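P22 protein (Trypanosoma brucei, PDB 3JV1) probably acts as a mitochondrial accessory factor for RNA editing of the cytochrome oxidase subunit II transcript, and belongs to the Mam33 family of trimeric proteins. Local coordinates at residues Asp159-Ser162 with Leu163-Glu166; Ser165-Ala168 with Asp169-Trp173. All coordinates share one frame; numbering follows the deposited sequence.

Contact 1 (Asp159-Ser162 with Leu163-Glu166); sequences DQFS and LWSE
F161 meets W164 one turn further along helix 152-181. Their rings lie alongside each other and point the same way, with F161 CZ 3.8 Å from W164 CZ3. W164 CE3 sits over one face of the F161 ring, displaced toward its rim, while the phenyl meets the indole obliquely. With the planes at 46°, the pair is neither a parallel stack nor a T-shape. Both CG atoms stand anti to their backbone N (chi1 -163° for F161, 171° for W164), which is why the rings rise from the helix together. F157 and, edge-to-face, F45 extend the aromatic cluster round F161.

L163 lies over the preceding turn: its N bonds D159 O at 3.0 Å, and its CG comes to 3.4 Å from that same D159 O.

S162 works mainly through its backbone. Its carbonyl O accepts E166 N at 2.9 Å, and S165 OG lies 3.2 Å from S162 O and equally 3.2 Å from F161 O. One hydroxyl proton must choose between these two carbonyls. F161 O also takes S165 N at 2.9 Å. The S162 hydroxyl turns back to I158 O.

The chemistry implies a helix with two characters: an aromatic flank packed by van der Waals contact, and serine hydroxyls satisfied by the helix's own carbonyls, even in buried S165.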
loop_
_atom_site.group_PDB
_atom_site.type_symbol
_atom_site.label_atom_id
_atom_site.label_comp_id
_atom_site.label_asym_id
_atom_site.label_seq_id
_atom_site.Cartn_x
_atom_site.Cartn_y
_atom_site.Cartn_z
ATOM N N ASP A 159 -0.261 -16.033 18.742
ATOM C CA ASP A 159 -1.539 -16.525 18.221
ATOM C C ASP A 159 -2.574 -16.477 19.329
ATOM O O ASP A 159 -3.676 -15.958 19.148
ATOM C CB ASP A 159 -1.432 -17.971 17.723
ATOM C CG ASP A 159 -0.734 -18.085 16.384
ATOM O OD1 ASP A 159 -0.993 -17.238 15.501
ATOM O OD2 ASP A 159 0.059 -19.038 16.207
ATOM N N GLN A 160 -2.213 -17.040 20.476
ATOM C CA GLN A 160 -3.105 -17.057 21.627
ATOM C C GLN A 160 -3.523 -15.652 22.056
ATOM O O GLN A 160 -4.709 -15.397 22.283
ATOM C CB GLN A 160 -2.441 -17.781 22.799
ATOM C CG GLN A 160 -2.640 -19.288 22.794
ATOM C CD GLN A 160 -1.846 -19.988 23.890
ATOM O OE1 GLN A 160 -1.810 -19.539 25.036
ATOM N NE2 GLN A 160 -1.214 -21.103 23.539
ATOM N N PHE A 161 -2.563 -14.737 22.168
ATOM C CA PHE A 161 -2.905 -13.380 22.572
ATOM C C PHE A 161 -3.790 -12.690 21.529
ATOM O O PHE A 161 -4.722 -11.977 21.874
ATOM C CB PHE A 161 -1.648 -12.535 22.803
ATOM C CG PHE A 161 -1.914 -11.288 23.591
ATOM C CD1 PHE A 161 -2.052 -11.345 24.973
ATOM C CD2 PHE A 161 -2.097 -10.070 22.951
ATOM C CE1 PHE A 161 -2.370 -10.208 25.709
ATOM C CE2 PHE A 161 -2.418 -8.925 23.674
ATOM C CZ PHE A 161 -2.556 -8.995 25.056
ATOM N N SER A 162 -3.489 -12.903 20.253
ATOM C CA SER A 162 -4.266 -12.300 19.176
ATOM C C SER A 162 -5.716 -12.759 19.195
ATOM O O SER A 162 -6.617 -11.964 18.964
ATOM C CB SER A 162 -3.644 -12.627 17.815
ATOM O OG SER A 162 -2.445 -11.897 17.607
ATOM N N LEU A 163 -5.938 -14.043 19.458
ATOM C CA LEU A 163 -7.293 -14.575 19.505
ATOM C C LEU A 163 -8.062 -13.959 20.657
ATOM O O LEU A 163 -9.219 -13.557 20.512
ATOM C CB LEU A 163 -7.277 -16.091 19.679
ATOM C CG LEU A 163 -6.906 -16.933 18.464
ATOM C CD1 LEU A 163 -6.902 -18.392 18.874
ATOM C CD2 LEU A 163 -7.892 -16.691 17.324
ATOM N N TRP A 164 -7.411 -13.883 21.808
ATOM C CA TRP A 164 -8.042 -13.315 22.981
ATOM C C TRP A 164 -8.379 -11.838 22.791
ATOM O O TRP A 164 -9.472 -11.402 23.145
ATOM C CB TRP A 164 -7.137 -13.493 24.194
ATOM C CG TRP A 164 -7.618 -12.760 25.388
ATOM C CD1 TRP A 164 -8.537 -13.184 26.299
ATOM C CD2 TRP A 164 -7.244 -11.438 25.775
ATOM N NE1 TRP A 164 -8.762 -12.203 27.233
ATOM C CE2 TRP A 164 -7.981 -11.120 26.935
ATOM C CE3 TRP A 164 -6.357 -10.488 25.250
ATOM C CZ2 TRP A 164 -7.857 -9.886 27.586
ATOM C CZ3 TRP A 164 -6.235 -9.263 25.895
ATOM C CH2 TRP A 164 -6.983 -8.975 27.053
ATOM N N SER A 165 -7.456 -11.063 22.225
ATOM C CA SER A 165 -7.720 -9.643 22.037
ATOM C C SER A 165 -8.724 -9.407 20.912
ATOM O O SER A 165 -9.480 -8.440 20.946
ATOM C CB SER A 165 -6.420 -8.870 21.776
ATOM O OG SER A 165 -5.793 -9.287 20.583
ATOM N N GLU A 166 -8.737 -10.287 19.919
ATOM C CA GLU A 166 -9.689 -10.152 18.828
ATOM C C GLU A 166 -11.092 -10.296 19.417
ATOM O O GLU A 166 -12.005 -9.540 19.084
ATOM C CB GLU A 166 -9.461 -11.236 17.774
ATOM C CG GLU A 166 -10.502 -11.234 16.676
ATOM C CD GLU A 166 -10.260 -12.298 15.620
ATOM O OE1 GLU A 166 -10.028 -13.474 15.986
ATOM O OE2 GLU A 166 -10.315 -11.958 14.419
#

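Contact 2 (Ser165-Ala168 with Asp169-Trp173); sequences SEQA and DYEEW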
loop_
_atom_site.group_PDB
_atom_site.type_symbol
_atom_site.label_atom_id
_atom_site.label_comp_id
_atom_site.label_asym_id
_atom_site.label_seq_id
_atom_site.Cartn_x
_atom_site.Cartn_y
_atom_site.Cartn_z
ATOM N N SER A 165 -7.456 -11.063 22.225
ATOM C CA SER A 165 -7.720 -9.643 22.037
ATOM C C SER A 165 -8.724 -9.407 20.912
ATOM O O SER A 165 -9.480 -8.440 20.946
ATOM C CB SER A 165 -6.420 -8.870 21.776
ATOM O OG SER A 165 -5.793 -9.287 20.583
ATOM N N GLU A 166 -8.737 -10.287 19.919
ATOM C CA GLU A 166 -9.689 -10.152 18.828
ATOM C C GLU A 166 -11.092 -10.296 19.417
ATOM O O GLU A 166 -12.005 -9.540 19.084
ATOM C CB GLU A 166 -9.461 -11.236 17.774
ATOM C CG GLU A 166 -10.502 -11.234 16.676
ATOM C CD GLU A 166 -10.260 -12.298 15.620
ATOM O OE1 GLU A 166 -10.028 -13.474 15.986
ATOM O OE2 GLU A 166 -10.315 -11.958 14.419
ATOM N N GLN A 167 -11.235 -11.272 20.307
ATOM C CA GLN A 167 -12.498 -11.562 20.971
ATOM C C GLN A 167 -12.927 -10.368 21.812
ATOM O O GLN A 167 -14.096 -9.981 21.817
ATOM C CB GLN A 167 -12.334 -12.814 21.846
ATOM C CG GLN A 167 -13.538 -13.161 22.709
ATOM C CD GLN A 167 -14.791 -13.361 21.897
ATOM O OE1 GLN A 167 -14.778 -14.049 20.875
ATOM N NE2 GLN A 167 -15.888 -12.770 22.349
ATOM N N ALA A 168 -11.976 -9.780 22.524
ATOM C CA ALA A 168 -12.259 -8.616 23.353
ATOM C C ALA A 168 -12.623 -7.421 22.463
ATOM O O ALA A 168 -13.539 -6.666 22.772
ATOM C CB ALA A 168 -11.044 -8.281 24.210
ATOM N N ASP A 169 -11.899 -7.252 21.361
ATOM C CA ASP A 169 -12.168 -6.146 20.448
ATOM C C ASP A 169 -13.549 -6.288 19.827
ATOM O O ASP A 169 -14.244 -5.297 19.607
ATOM C CB ASP A 169 -11.116 -6.079 19.331
ATOM C CG ASP A 169 -9.782 -5.539 19.814
ATOM O OD1 ASP A 169 -9.721 -4.961 20.921
ATOM O OD2 ASP A 169 -8.793 -5.683 19.069
ATOM N N TYR A 170 -13.938 -7.526 19.551
ATOM C CA TYR A 170 -15.240 -7.800 18.959
ATOM C C TYR A 170 -16.371 -7.393 19.889
ATOM O O TYR A 170 -17.345 -6.796 19.452
ATOM C CB TYR A 170 -15.391 -9.285 18.627
ATOM C CG TYR A 170 -16.763 -9.616 18.093
ATOM C CD1 TYR A 170 -17.266 -8.957 16.972
ATOM C CD2 TYR A 170 -17.564 -10.580 18.707
ATOM C CE1 TYR A 170 -18.528 -9.246 16.472
ATOM C CE2 TYR A 170 -18.836 -10.880 18.212
ATOM C CZ TYR A 170 -19.307 -10.207 17.094
ATOM O OH TYR A 170 -20.555 -10.482 16.592
ATOM N N GLU A 171 -16.242 -7.722 21.169
ATOM C CA GLU A 171 -17.274 -7.370 22.136
ATOM C C GLU A 171 -17.311 -5.867 22.379
ATOM O O GLU A 171 -18.373 -5.297 22.599
ATOM C CB GLU A 171 -17.039 -8.093 23.463
ATOM C CG GLU A 171 -17.029 -9.600 23.333
ATOM C CD GLU A 171 -16.908 -10.301 24.671
ATOM O OE1 GLU A 171 -16.516 -11.489 24.684
ATOM O OE2 GLU A 171 -17.218 -9.668 25.704
ATOM N N GLU A 172 -16.148 -5.231 22.352
ATOM C CA GLU A 172 -16.075 -3.794 22.564
ATOM C C GLU A 172 -16.684 -3.116 21.330
ATOM O O GLU A 172 -17.316 -2.062 21.429
ATOM C CB GLU A 172 -14.616 -3.389 22.768
ATOM C CG GLU A 172 -14.406 -2.004 23.347
ATOM C CD GLU A 172 -14.366 -0.935 22.287
ATOM O OE1 GLU A 172 -13.833 -1.225 21.194
ATOM O OE2 GLU A 172 -14.851 0.190 22.551
ATOM N N TRP A 173 -16.499 -3.752 20.176
ATOM C CA TRP A 173 -17.036 -3.276 18.901
ATOM C C TRP A 173 -18.567 -3.245 19.000
ATOM O O TRP A 173 -19.195 -2.227 18.735
ATOM C CB TRP A 173 -16.585 -4.229 17.792
ATOM C CG TRP A 173 -17.089 -3.926 16.405
ATOM C CD1 TRP A 173 -16.563 -3.040 15.515
ATOM C CD2 TRP A 173 -18.162 -4.590 15.726
ATOM N NE1 TRP A 173 -17.230 -3.118 14.318
ATOM C CE2 TRP A 173 -18.219 -4.063 14.421
ATOM C CE3 TRP A 173 -19.081 -5.583 16.098
ATOM C CZ2 TRP A 173 -19.160 -4.495 13.476
ATOM C CZ3 TRP A 173 -20.018 -6.013 15.160
ATOM C CH2 TRP A 173 -20.048 -5.468 13.863
#
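Q167 reaches forward one turn to E171, and its NE2 gives a hydrogen bond to E171 OE1 at 2.7 Å. The N-H...O angle is 155°. The carboxylate oxygen sits close to the amide plane of Q167 and accepts through its anti lone pair, the one facing away from OE2. Amide and carboxylate planes are turned 65° apart. Q167 gets there by bending at chi2 (57°), whereas E171 runs extended beyond CG and lays that CG 3.3 Å from Q167 O. The same NE2 also bonds E18 OE2, so one amide nitrogen serves two carboxylates, which probably eases the closeness of their negative charges.

The tightly packed part is round buried D169. Its N bonds S165 O at 2.7 Å, and its CG folds back to 3.1 Å from that same S165 O. CG lies beside the backbone N and opposite the carbonyl carbon, which turns the carboxyl group back toward the preceding turn. The carboxylate finds its partners outside the helix: OD1 accepts G41 N and forms a salt bridge with R38 NH2. On the looser side E166 is exposed, its CB leaving the helix away from residues 169-173, and its backbone O does the work by accepting Y170 N at 2.8 Å. A168 adds a regular bond from E172 N to its O.

The segment lies just past the middle of helix 152-181. Helix 2-18 receives Q167 at E18 and Y170 at E14, where Y170 OH hydrogen-bonds OE2, and the loop after that helix touches Q167 through L24 and P25. The second subunit also packs here: E172 OE2 pairs with its H105, just beyond its strand 95-104, and W173 NE1 with the carbonyl of its V101 within that strand, while its Y125 packs on D169 and Y170.

Contacts 1 and 2 are successive turns of helix 152-181, sharing S165 and E166, with centres 10 Å apart. Contact 1 is nearer the centre of the chain, and the neighbours that place it, such as R72 of strand 72-80, which forms a salt bridge with D159, belong to its own subunit. Contact 2, farther out, also faces helix 2-18 and the second subunit. Each mixes buried and exposed residues, so neither is wholly core or surface. Their chemistry shifts accordingly, from an aromatic pair to an amide-carboxylate bond and polar side chains reaching other elements. R38 touches side chains of both, F161 and S165 in contact 1 and A168 in contact 2.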